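Local coordinates for protein borrelidin polyketide synthase, type I (Streptomyces parvulus, PDB 6OBT) that probably dehydrates beta-hydroxyacyl chains held on an acyl carrier protein to alpha,beta-unsaturated ones as part of borrelidin biosynthesis, at residues A40-V45 with D222-H227; E104-S109 with L254-S259; I213-G218 with P228-A233; S280-W285 with L293-L298. One frame throughout, in Å; residues are numbered along the deposited sequence.

Contact 1 (A40-V45 with D222-H227)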
loop_
_atom_site.group_PDB
_atom_site.type_symbol
_atom_site.label_atom_id
_atom_site.label_comp_id
_atom_site.label_asym_id
_atom_site.label_seq_id
_atom_site.Cartn_x
_atom_site.Cartn_y
_atom_site.Cartn_z
ATOM N N ALA A 40 -7.981 -7.690 3.855
ATOM C CA ALA A 40 -8.414 -6.934 5.026
ATOM C C ALA A 40 -9.867 -7.177 5.427
ATOM O O ALA A 40 -10.271 -6.730 6.507
ATOM C CB ALA A 40 -8.179 -5.434 4.793
ATOM N N GLY A 41 -10.661 -7.856 4.598
ATOM C CA GLY A 41 -11.988 -8.294 5.011
ATOM C C GLY A 41 -13.051 -7.223 5.166
ATOM O O GLY A 41 -14.056 -7.459 5.843
ATOM N N HIS A 42 -12.861 -6.046 4.574
ATOM C CA HIS A 42 -13.861 -4.986 4.575
ATOM C C HIS A 42 -14.248 -4.651 3.146
ATOM O O HIS A 42 -13.396 -4.640 2.253
ATOM C CB HIS A 42 -13.359 -3.719 5.260
ATOM C CG HIS A 42 -14.462 -2.782 5.651
ATOM N ND1 HIS A 42 -15.012 -1.866 4.777
ATOM C CD2 HIS A 42 -15.145 -2.650 6.815
ATOM C CE1 HIS A 42 -15.967 -1.192 5.393
ATOM N NE2 HIS A 42 -16.072 -1.652 6.630
ATOM N N ALA A 43 -15.533 -4.354 2.945
ATOM C CA ALA A 43 -16.035 -4.062 1.604
ATOM C C ALA A 43 -15.387 -2.811 1.015
ATOM O O ALA A 43 -15.023 -2.794 -0.170
ATOM C CB ALA A 43 -17.558 -3.908 1.636
ATOM N N PHE A 44 -15.214 -1.761 1.824
ATOM C CA PHE A 44 -14.656 -0.510 1.317
ATOM C C PHE A 44 -13.134 -0.523 1.249
ATOM O O PHE A 44 -12.562 0.178 0.409
ATOM C CB PHE A 44 -15.076 0.670 2.181
ATOM C CG PHE A 44 -16.530 1.038 2.056
ATOM C CD1 PHE A 44 -17.298 0.561 1.009
ATOM C CD2 PHE A 44 -17.120 1.861 2.994
ATOM C CE1 PHE A 44 -18.646 0.902 0.907
ATOM C CE2 PHE A 44 -18.457 2.204 2.901
ATOM C CZ PHE A 44 -19.219 1.727 1.852
ATOM N N VAL A 45 -12.459 -1.244 2.140
ATOM C CA VAL A 45 -10.996 -1.302 2.079
ATOM C C VAL A 45 -10.573 -2.765 2.054
ATOM O O VAL A 45 -10.238 -3.343 3.097
ATOM C CB VAL A 45 -10.345 -0.516 3.228
ATOM C CG1 VAL A 45 -10.417 0.967 2.925
ATOM C CG2 VAL A 45 -11.006 -0.808 4.567
ATOM N N ASP A 222 -22.143 -8.735 5.148
ATOM C CA ASP A 222 -21.026 -9.618 5.471
ATOM C C ASP A 222 -19.712 -8.853 5.599
ATOM O O ASP A 222 -18.903 -9.149 6.486
ATOM C CB ASP A 222 -20.909 -10.718 4.416
ATOM C CG ASP A 222 -21.799 -11.903 4.715
ATOM O OD1 ASP A 222 -22.169 -12.087 5.893
ATOM O OD2 ASP A 222 -22.131 -12.652 3.775
ATOM N N ALA A 223 -19.476 -7.865 4.735
ATOM C CA ALA A 223 -18.163 -7.227 4.692
ATOM C C ALA A 223 -18.130 -5.896 5.438
ATOM O O ALA A 223 -17.304 -5.031 5.124
ATOM C CB ALA A 223 -17.709 -7.042 3.244
ATOM N N TYR A 224 -19.000 -5.722 6.425
ATOM C CA TYR A 224 -19.046 -4.513 7.230
ATOM C C TYR A 224 -19.036 -4.888 8.705
ATOM O O TYR A 224 -19.408 -5.998 9.085
ATOM C CB TYR A 224 -20.290 -3.683 6.902
ATOM C CG TYR A 224 -20.319 -3.225 5.468
ATOM C CD1 TYR A 224 -19.699 -2.044 5.097
ATOM C CD2 TYR A 224 -20.981 -3.960 4.490
ATOM C CE1 TYR A 224 -19.709 -1.607 3.792
ATOM C CE2 TYR A 224 -21.007 -3.523 3.163
ATOM C CZ TYR A 224 -20.365 -2.344 2.826
ATOM O OH TYR A 224 -20.366 -1.890 1.518
ATOM N N GLY A 225 -18.577 -3.957 9.534
ATOM C CA GLY A 225 -18.715 -4.118 10.962
ATOM C C GLY A 225 -20.165 -3.791 11.292
ATOM O O GLY A 225 -20.931 -4.665 11.723
ATOM N N LEU A 226 -20.546 -2.537 11.053
ATOM C CA LEU A 226 -21.937 -2.082 11.097
ATOM C C LEU A 226 -22.255 -1.400 9.780
ATOM O O LEU A 226 -21.654 -0.364 9.457
ATOM C CB LEU A 226 -22.181 -1.127 12.270
ATOM C CG LEU A 226 -23.622 -0.618 12.428
ATOM C CD1 LEU A 226 -24.555 -1.794 12.687
ATOM C CD2 LEU A 226 -23.719 0.391 13.551
ATOM N N HIS A 227 -23.185 -1.977 9.011
ATOM C CA HIS A 227 -23.492 -1.453 7.681
ATOM C C HIS A 227 -23.734 0.056 7.734
ATOM O O HIS A 227 -24.514 0.525 8.583
ATOM C CB HIS A 227 -24.734 -2.138 7.103
ATOM C CG HIS A 227 -24.938 -1.897 5.640
ATOM N ND1 HIS A 227 -25.489 -0.732 5.144
ATOM C CD2 HIS A 227 -24.671 -2.677 4.564
ATOM C CE1 HIS A 227 -25.539 -0.801 3.824
ATOM N NE2 HIS A 227 -25.051 -1.972 3.445
#
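The ring of Y224 is turned against three residues of the 40-45 loop. A43 CB sits over one of its faces, 3.4 Å from Y224 CZ. The edge of the same ring points at the face of F44 in an edge-to-face pair, with the planes at 84°. Y224 CE1 stands over the F44 face, offset toward its rim, and Y224 OH comes to 3.3 Å from F44 CE1. In the double hotdog fold of polyketide synthase dehydratases, this joins a loop of the first hotdog to the loop leading into the helix of the second. H42 completes the aromatic cluster from another direction: its CE1 lies 3.8 Å from Y224 CD1, and the two side chains cross at about a right angle. A chi1 of -162° puts the H42 ring beside its own carbonyl carbon and beneath A223 O, which stands 3.6 Å above the plane over the centre. That oxygen also accepts a hydrogen bond from A43 N at 2.9 Å. The H42 ring is held at both nitrogens. F44 N donates to H42 ND1 at 3.0 Å, and H42 NE2 is hydrogen-bonded to E88 OE1 of helix 83-97, whose carboxylate also receives G225 N and L226 N. The methyls of A43 and A223 meet at 3.5 Å.

Contact 2 (E104-S109 with L254-S259); sequences ELTLQS and LPFAFS
L105 and F258 form a hydrogen-bonded antiparallel pair, with L105 N giving to F258 O at 2.9 Å and F258 N giving to L105 O at 2.8 Å. A third bond runs from L107 N to F256 O, also 2.8 Å and close to straight at 172°. This ladder is the seam of the double hotdog fold: strand 101-107 belongs to the first hotdog and strand 254-263 to the second, and here the two sheets run on into each other. Between the strands, E104 CA comes within 3.3 Å of F258 O in a CA-H...O contact. L105 and F258 point to the same face, where V87 of helix 83-97 packs on both. The edge of the F258 ring faces L105 O. F256 and A257 both face V299 of the next strand, a classic beta bulge. F256 CG is anti to the backbone N (chi1 166°), which lays the ring alongside T106, both pointing the same way, and T106 CG2 is 3.7 Å from F256 CE1. L107 lies along the backbone of the bulge: its CB and CG are each 3.5 Å from F256 O, and its CD1 reaches P255 O at 3.6 Å.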
loop_
_atom_site.group_PDB
_atom_site.type_symbol
_atom_site.label_atom_id
_atom_site.label_comp_id
_atom_site.label_asym_id
_atom_site.label_seq_id
_atom_site.Cartn_x
_atom_site.Cartn_y
_atom_site.Cartn_z
ATOM N N GLU A 104 -11.361 9.139 19.416
ATOM C CA GLU A 104 -11.627 10.456 18.857
ATOM C C GLU A 104 -11.604 10.346 17.340
ATOM O O GLU A 104 -10.652 9.788 16.781
ATOM C CB GLU A 104 -10.562 11.442 19.350
ATOM C CG GLU A 104 -11.041 12.827 19.665
ATOM C CD GLU A 104 -9.910 13.835 19.597
ATOM O OE1 GLU A 104 -10.086 14.891 18.947
ATOM O OE2 GLU A 104 -8.842 13.562 20.190
ATOM N N LEU A 105 -12.638 10.869 16.675
ATOM C CA LEU A 105 -12.595 11.033 15.222
ATOM C C LEU A 105 -13.312 12.325 14.853
ATOM O O LEU A 105 -14.447 12.561 15.281
ATOM C CB LEU A 105 -13.221 9.848 14.476
ATOM C CG LEU A 105 -12.787 9.793 13.006
ATOM C CD1 LEU A 105 -11.307 9.418 12.889
ATOM C CD2 LEU A 105 -13.643 8.848 12.191
ATOM N N THR A 106 -12.648 13.165 14.070
ATOM C CA THR A 106 -13.179 14.465 13.689
ATOM C C THR A 106 -13.258 14.512 12.174
ATOM O O THR A 106 -12.251 14.261 11.497
ATOM C CB THR A 106 -12.291 15.596 14.207
ATOM O OG1 THR A 106 -11.910 15.317 15.562
ATOM C CG2 THR A 106 -13.048 16.916 14.154
ATOM N N LEU A 107 -14.445 14.792 11.645
ATOM C CA LEU A 107 -14.596 14.825 10.195
ATOM C C LEU A 107 -14.158 16.180 9.650
ATOM O O LEU A 107 -14.242 17.206 10.332
ATOM C CB LEU A 107 -16.040 14.516 9.796
ATOM C CG LEU A 107 -16.548 13.179 10.354
ATOM C CD1 LEU A 107 -17.936 12.833 9.864
ATOM C CD2 LEU A 107 -15.578 12.040 10.021
ATOM N N GLN A 108 -13.658 16.174 8.409
ATOM C CA GLN A 108 -13.183 17.399 7.778
ATOM C C GLN A 108 -13.956 17.561 6.478
ATOM O O GLN A 108 -15.184 17.673 6.514
ATOM C CB GLN A 108 -11.672 17.375 7.615
ATOM C CG GLN A 108 -10.906 17.228 8.920
ATOM C CD GLN A 108 -9.401 17.279 8.709
ATOM O OE1 GLN A 108 -8.929 17.536 7.602
ATOM N NE2 GLN A 108 -8.644 17.030 9.770
ATOM N N SER A 109 -13.291 17.538 5.334
ATOM C CA SER A 109 -13.956 17.754 4.059
ATOM C C SER A 109 -14.879 16.581 3.747
ATOM O O SER A 109 -14.510 15.425 3.983
ATOM C CB SER A 109 -12.918 17.893 2.943
ATOM O OG SER A 109 -11.902 18.808 3.310
ATOM N N LEU A 254 -25.493 16.882 9.994
ATOM C CA LEU A 254 -24.448 15.908 9.706
ATOM C C LEU A 254 -23.558 15.698 10.929
ATOM O O LEU A 254 -23.260 16.652 11.656
ATOM C CB LEU A 254 -23.575 16.342 8.513
ATOM C CG LEU A 254 -24.194 16.580 7.121
ATOM C CD1 LEU A 254 -25.128 17.789 7.075
ATOM C CD2 LEU A 254 -23.131 16.729 6.051
ATOM N N PRO A 255 -23.149 14.458 11.196
ATOM C CA PRO A 255 -22.136 14.220 12.234
ATOM C C PRO A 255 -20.859 15.008 11.960
ATOM O O PRO A 255 -20.483 15.248 10.811
ATOM C CB PRO A 255 -21.888 12.709 12.144
ATOM C CG PRO A 255 -23.179 12.158 11.613
ATOM C CD PRO A 255 -23.781 13.215 10.723
ATOM N N PHE A 256 -20.193 15.417 13.042
ATOM C CA PHE A 256 -18.941 16.165 12.933
ATOM C C PHE A 256 -17.828 15.522 13.761
ATOM O O PHE A 256 -16.799 15.119 13.209
ATOM C CB PHE A 256 -19.166 17.623 13.355
ATOM C CG PHE A 256 -17.898 18.402 13.595
ATOM C CD1 PHE A 256 -16.887 18.442 12.640
ATOM C CD2 PHE A 256 -17.728 19.115 14.772
ATOM C CE1 PHE A 256 -15.723 19.163 12.872
ATOM C CE2 PHE A 256 -16.564 19.840 15.003
ATOM C CZ PHE A 256 -15.568 19.862 14.063
ATOM N N ALA A 257 -18.006 15.419 15.080
ATOM C CA ALA A 257 -16.954 14.909 15.954
ATOM C C ALA A 257 -17.485 13.761 16.800
ATOM O O ALA A 257 -18.569 13.868 17.388
ATOM C CB ALA A 257 -16.394 16.019 16.852
ATOM N N PHE A 258 -16.706 12.672 16.858
ATOM C CA PHE A 258 -17.030 11.451 17.575
ATOM C C PHE A 258 -16.029 11.230 18.702
ATOM O O PHE A 258 -14.818 11.405 18.527
ATOM C CB PHE A 258 -17.002 10.216 16.661
ATOM C CG PHE A 258 -18.086 10.182 15.619
ATOM C CD1 PHE A 258 -17.965 10.926 14.442
ATOM C CD2 PHE A 258 -19.200 9.371 15.787
ATOM C CE1 PHE A 258 -18.955 10.879 13.475
ATOM C CE2 PHE A 258 -20.190 9.306 14.828
ATOM C CZ PHE A 258 -20.081 10.060 13.676
ATOM N N SER A 259 -16.525 10.801 19.852
ATOM C CA SER A 259 -15.656 10.471 20.965
ATOM C C SER A 259 -16.106 9.134 21.541
ATOM O O SER A 259 -17.307 8.910 21.719
ATOM C CB SER A 259 -15.691 11.586 22.026
ATOM O OG SER A 259 -14.453 11.701 22.712
#

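Contact 3 (I213-G218 with P228-A233); sequences ISLPEG and PGLFDA
L230 points from helix 228-236 toward the end of strand 208-214, between I213 and L215. Its CB meets the branch point of L215: L230 CB to L215 CG is 3.8 Å. CB also lies 4.0 Å from L215 CD2, so the isobutyl group of L215 sits against the root of L230, and the two side chains cross at about a right angle. Fully staggered at chi1 (180°), L230 sends its fork out toward the strand. Of the two tips, L230 CD1 goes to I213, 3.7 Å from I213 CG2 and 3.8 Å from I213 O. L230 CD2 goes the other way, to L215 CD1 at 4.1 Å. I213 CG2 also packs on A233 one turn further along, 3.5 Å from A233 CB. I213 CD1 reaches A233 O at 3.6 Å. No hydrogen bond crosses between the segments; the side chains that meet are aliphatic, and two methyls also touch backbone oxygens. L271 of strand 270-276 adds to the cover on L230. Here the end of strand 208-214 and the loop after it pack on the central helix of the second hotdog. D232, in H-P-x-x-x-D starting at H227, is probably the counterpart of the catalytic aspartate of related dehydratases.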
loop_
_atom_site.group_PDB
_atom_site.type_symbol
_atom_site.label_atom_id
_atom_site.label_comp_id
_atom_site.label_asym_id
_atom_site.label_seq_id
_atom_site.Cartn_x
_atom_site.Cartn_y
_atom_site.Cartn_z
ATOM N N ILE A 213 -34.603 0.500 14.702
ATOM C CA ILE A 213 -34.012 0.846 13.410
ATOM C C ILE A 213 -33.519 -0.445 12.765
ATOM O O ILE A 213 -32.830 -1.232 13.421
ATOM C CB ILE A 213 -32.847 1.840 13.594
ATOM C CG1 ILE A 213 -33.295 3.049 14.429
ATOM C CG2 ILE A 213 -32.327 2.316 12.255
ATOM C CD1 ILE A 213 -32.163 3.928 14.929
ATOM N N SER A 214 -33.866 -0.678 11.493
ATOM C CA SER A 214 -33.434 -1.923 10.860
ATOM C C SER A 214 -33.258 -1.768 9.350
ATOM O O SER A 214 -33.917 -0.947 8.711
ATOM C CB SER A 214 -34.406 -3.067 11.167
ATOM O OG SER A 214 -35.720 -2.776 10.751
ATOM N N LEU A 215 -32.360 -2.583 8.790
ATOM C CA LEU A 215 -32.060 -2.538 7.362
ATOM C C LEU A 215 -33.201 -3.165 6.557
ATOM O O LEU A 215 -33.967 -3.987 7.080
ATOM C CB LEU A 215 -30.743 -3.273 7.080
ATOM C CG LEU A 215 -29.471 -2.533 7.494
ATOM C CD1 LEU A 215 -28.288 -3.488 7.686
ATOM C CD2 LEU A 215 -29.158 -1.467 6.454
ATOM N N PRO A 216 -33.354 -2.768 5.290
ATOM C CA PRO A 216 -34.276 -3.483 4.398
ATOM C C PRO A 216 -33.894 -4.952 4.303
ATOM O O PRO A 216 -32.720 -5.318 4.401
ATOM C CB PRO A 216 -34.089 -2.781 3.045
ATOM C CG PRO A 216 -33.320 -1.542 3.326
ATOM C CD PRO A 216 -32.554 -1.756 4.575
ATOM N N GLU A 217 -34.901 -5.795 4.091
ATOM C CA GLU A 217 -34.661 -7.229 4.033
ATOM C C GLU A 217 -33.709 -7.571 2.890
ATOM O O GLU A 217 -33.781 -6.994 1.800
ATOM C CB GLU A 217 -35.985 -7.977 3.874
ATOM C CG GLU A 217 -37.131 -7.387 4.690
ATOM C CD GLU A 217 -38.291 -8.348 4.844
ATOM O OE1 GLU A 217 -38.194 -9.480 4.323
ATOM O OE2 GLU A 217 -39.298 -7.974 5.482
ATOM N N GLY A 218 -32.791 -8.500 3.155
ATOM C CA GLY A 218 -31.850 -8.929 2.140
ATOM C C GLY A 218 -30.661 -8.020 1.936
ATOM O O GLY A 218 -29.995 -8.115 0.901
ATOM N N PRO A 228 -23.123 0.838 6.834
ATOM C CA PRO A 228 -23.287 2.305 6.887
ATOM C C PRO A 228 -24.723 2.800 6.910
ATOM O O PRO A 228 -24.998 3.836 7.532
ATOM C CB PRO A 228 -22.548 2.767 5.622
ATOM C CG PRO A 228 -21.441 1.760 5.483
ATOM C CD PRO A 228 -22.041 0.437 5.911
ATOM N N GLY A 229 -25.644 2.122 6.224
ATOM C CA GLY A 229 -27.010 2.623 6.192
ATOM C C GLY A 229 -27.689 2.500 7.537
ATOM O O GLY A 229 -28.523 3.338 7.906
ATOM N N LEU A 230 -27.341 1.459 8.283
ATOM C CA LEU A 230 -27.896 1.266 9.616
ATOM C C LEU A 230 -27.166 2.138 10.630
ATOM O O LEU A 230 -27.797 2.781 11.475
ATOM C CB LEU A 230 -27.807 -0.208 9.987
ATOM C CG LEU A 230 -28.336 -0.623 11.350
ATOM C CD1 LEU A 230 -29.795 -0.241 11.434
ATOM C CD2 LEU A 230 -28.171 -2.099 11.536
ATOM N N PHE A 231 -25.832 2.191 10.526
ATOM C CA PHE A 231 -25.047 3.138 11.309
ATOM C C PHE A 231 -25.572 4.567 11.129
ATOM O O PHE A 231 -25.741 5.307 12.108
ATOM C CB PHE A 231 -23.571 3.012 10.881
ATOM C CG PHE A 231 -22.558 3.427 11.928
ATOM C CD1 PHE A 231 -21.268 2.915 11.882
ATOM C CD2 PHE A 231 -22.866 4.357 12.905
ATOM C CE1 PHE A 231 -20.314 3.288 12.811
ATOM C CE2 PHE A 231 -21.921 4.739 13.832
ATOM C CZ PHE A 231 -20.643 4.214 13.781
ATOM N N ASP A 232 -25.850 4.978 9.881
ATOM C CA ASP A 232 -26.296 6.349 9.669
ATOM C C ASP A 232 -27.694 6.578 10.240
ATOM O O ASP A 232 -27.985 7.647 10.801
ATOM C CB ASP A 232 -26.287 6.700 8.178
ATOM C CG ASP A 232 -26.685 8.124 7.931
ATOM O OD1 ASP A 232 -27.783 8.371 7.365
ATOM O OD2 ASP A 232 -25.910 9.008 8.347
ATOM N N ALA A 233 -28.581 5.600 10.087
ATOM C CA ALA A 233 -29.930 5.774 10.623
ATOM C C ALA A 233 -29.923 5.817 12.149
ATOM O O ALA A 233 -30.788 6.469 12.750
ATOM C CB ALA A 233 -30.836 4.663 10.114
#

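Contact 4 (S280-W285 with L293-L298)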
loop_
_atom_site.group_PDB
_atom_site.type_symbol
_atom_site.label_atom_id
_atom_site.label_comp_id
_atom_site.label_asym_id
_atom_site.label_seq_id
_atom_site.Cartn_x
_atom_site.Cartn_y
_atom_site.Cartn_z
ATOM N N SER A 280 -25.071 14.108 24.396
ATOM C CA SER A 280 -25.240 13.574 23.040
ATOM C C SER A 280 -24.596 12.208 22.824
ATOM O O SER A 280 -23.710 12.050 21.972
ATOM C CB SER A 280 -24.714 14.570 22.005
ATOM O OG SER A 280 -23.580 15.275 22.483
ATOM N N SER A 281 -25.042 11.220 23.592
ATOM C CA SER A 281 -24.498 9.874 23.583
ATOM C C SER A 281 -25.517 8.870 23.050
ATOM O O SER A 281 -26.733 9.061 23.140
ATOM C CB SER A 281 -24.060 9.468 24.992
ATOM O OG SER A 281 -25.147 9.630 25.909
ATOM N N TRP A 282 -24.986 7.771 22.518
ATOM C CA TRP A 282 -25.751 6.712 21.878
ATOM C C TRP A 282 -25.424 5.385 22.541
ATOM O O TRP A 282 -24.264 5.112 22.862
ATOM C CB TRP A 282 -25.402 6.591 20.381
ATOM C CG TRP A 282 -26.176 7.459 19.413
ATOM C CD1 TRP A 282 -27.036 7.024 18.444
ATOM C CD2 TRP A 282 -26.115 8.888 19.280
ATOM N NE1 TRP A 282 -27.544 8.093 17.746
ATOM C CE2 TRP A 282 -26.998 9.249 18.242
ATOM C CE3 TRP A 282 -25.417 9.897 19.953
ATOM C CZ2 TRP A 282 -27.182 10.577 17.842
ATOM C CZ3 TRP A 282 -25.604 11.223 19.557
ATOM C CH2 TRP A 282 -26.481 11.544 18.514
ATOM N N GLN A 283 -26.444 4.557 22.716
ATOM C CA GLN A 283 -26.277 3.143 23.017
ATOM C C GLN A 283 -27.159 2.385 22.045
ATOM O O GLN A 283 -28.314 2.770 21.824
ATOM C CB GLN A 283 -26.696 2.787 24.464
ATOM C CG GLN A 283 -25.954 3.494 25.566
ATOM C CD GLN A 283 -26.713 3.435 26.862
ATOM O OE1 GLN A 283 -26.442 2.586 27.701
ATOM N NE2 GLN A 283 -27.683 4.328 27.030
ATOM N N ALA A 284 -26.633 1.312 21.473
ATOM C CA ALA A 284 -27.436 0.448 20.618
ATOM C C ALA A 284 -27.263 -1.010 21.017
ATOM O O ALA A 284 -26.153 -1.452 21.319
ATOM C CB ALA A 284 -27.072 0.614 19.154
ATOM N N TRP A 285 -28.376 -1.749 21.018
ATOM C CA TRP A 285 -28.412 -3.185 21.283
ATOM C C TRP A 285 -29.047 -3.887 20.087
ATOM O O TRP A 285 -29.717 -3.253 19.267
ATOM C CB TRP A 285 -29.215 -3.511 22.558
ATOM C CG TRP A 285 -28.711 -2.847 23.812
ATOM C CD1 TRP A 285 -27.896 -3.396 24.750
ATOM C CD2 TRP A 285 -28.992 -1.511 24.260
ATOM N NE1 TRP A 285 -27.647 -2.495 25.758
ATOM C CE2 TRP A 285 -28.296 -1.323 25.472
ATOM C CE3 TRP A 285 -29.755 -0.455 23.750
ATOM C CZ2 TRP A 285 -28.362 -0.132 26.198
ATOM C CZ3 TRP A 285 -29.805 0.735 24.466
ATOM C CH2 TRP A 285 -29.126 0.879 25.684
ATOM N N LEU A 293 -23.349 -1.207 19.924
ATOM C CA LEU A 293 -22.602 0.013 19.653
ATOM C C LEU A 293 -22.763 1.012 20.785
ATOM O O LEU A 293 -23.865 1.179 21.329
ATOM C CB LEU A 293 -23.048 0.636 18.318
ATOM C CG LEU A 293 -22.567 2.030 17.904
ATOM C CD1 LEU A 293 -21.149 1.973 17.325
ATOM C CD2 LEU A 293 -23.541 2.656 16.902
ATOM N N THR A 294 -21.654 1.675 21.133
ATOM C CA THR A 294 -21.679 2.837 22.020
ATOM C C THR A 294 -20.908 3.990 21.388
ATOM O O THR A 294 -19.820 3.789 20.833
ATOM C CB THR A 294 -21.093 2.503 23.408
ATOM O OG1 THR A 294 -19.840 1.825 23.261
ATOM C CG2 THR A 294 -22.038 1.602 24.175
ATOM N N ILE A 295 -21.478 5.193 21.477
ATOM C CA ILE A 295 -20.805 6.447 21.139
ATOM C C ILE A 295 -20.792 7.308 22.395
ATOM O O ILE A 295 -21.844 7.792 22.837
ATOM C CB ILE A 295 -21.482 7.193 19.981
ATOM C CG1 ILE A 295 -21.653 6.304 18.752
ATOM C CG2 ILE A 295 -20.680 8.431 19.605
ATOM C CD1 ILE A 295 -22.465 7.015 17.621
ATOM N N GLY A 296 -19.598 7.517 22.955
ATOM C CA GLY A 296 -19.477 8.305 24.171
ATOM C C GLY A 296 -19.934 9.742 24.010
ATOM O O GLY A 296 -20.526 10.317 24.925
ATOM N N ARG A 297 -19.646 10.352 22.863
ATOM C CA ARG A 297 -20.106 11.709 22.615
ATOM C C ARG A 297 -20.106 11.950 21.115
ATOM O O ARG A 297 -19.179 11.520 20.427
ATOM C CB ARG A 297 -19.219 12.739 23.322
ATOM C CG ARG A 297 -19.703 14.183 23.163
ATOM C CD ARG A 297 -18.672 15.160 23.687
ATOM N NE ARG A 297 -19.261 16.456 23.991
ATOM C CZ ARG A 297 -19.740 16.791 25.184
ATOM N NH1 ARG A 297 -20.260 17.997 25.381
ATOM N NH2 ARG A 297 -19.700 15.917 26.181
ATOM N N LEU A 298 -21.149 12.616 20.613
ATOM C CA LEU A 298 -21.216 12.946 19.192
ATOM C C LEU A 298 -21.713 14.370 19.029
ATOM O O LEU A 298 -22.779 14.719 19.545
ATOM C CB LEU A 298 -22.135 11.989 18.421
ATOM C CG LEU A 298 -22.464 12.407 16.981
ATOM C CD1 LEU A 298 -21.204 12.626 16.154
ATOM C CD2 LEU A 298 -23.372 11.393 16.300
HETATM O O HOH W 1 -23.825 17.198 20.812
#
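S280 and L298 are still joined by a backbone hydrogen bond where both chains are irregular. S280 takes positive backbone angles and shares a classic beta bulge with S281, both facing D276. Across from it the chain turns a corner at G296, and G296 and R297 make a second classic bulge against S259. S280 O receives L298 N at 3.0 Å, with a bent N-H...O angle of 137°. A water bridges the same two residues, 2.6 Å from S280 OG, and donates to L298 O. Before the corner, from I295 back to L293, the ladder is regular: W282 with I295 and A284 with L293 are hydrogen-bonded antiparallel pairs, and A284 N to L293 O is the shortest bond at 2.8 Å. W282 carries the packing. Its CG is anti to the carbonyl carbon (chi1 -88°), and the indole runs beside I295 toward L298. W282 CB lies 4.0 Å from I295 CB. L298 CD2 stands over the six-membered ring in a CH-pi contact, 4.1 Å from its centroid and 22° off the normal. L298 CB lies 3.7 Å from W282 CZ3. The indole NE1 bonds A234 O of helix 228-236, which fixes the turn of the ring. The arrangement is a beta hairpin of the second hotdog, its buried face laid on the central helix.

From the N terminus, 40-45 opens contact 1 and 104-109 opens contact 2. Segment 213-218 then opens contact 3. Contact 1 closes at 222-227, contact 3 at 228-233 and contact 2 at 254-259. Contact 1 therefore crosses both others, while contact 3 nests inside the loop closed by contact 2. Contact 4 follows in series as a local hairpin. Contacts 1 and 2 join the two hotdogs on opposite sides of the chain's centre, about 20 Å apart between centres. Contacts 3 and 4 lie within the second hotdog. L226 of contact 1 packs on both F231 and L293, and F231 also touches L293. R297 and S259 link contacts 2 and 4 through neighbouring strands.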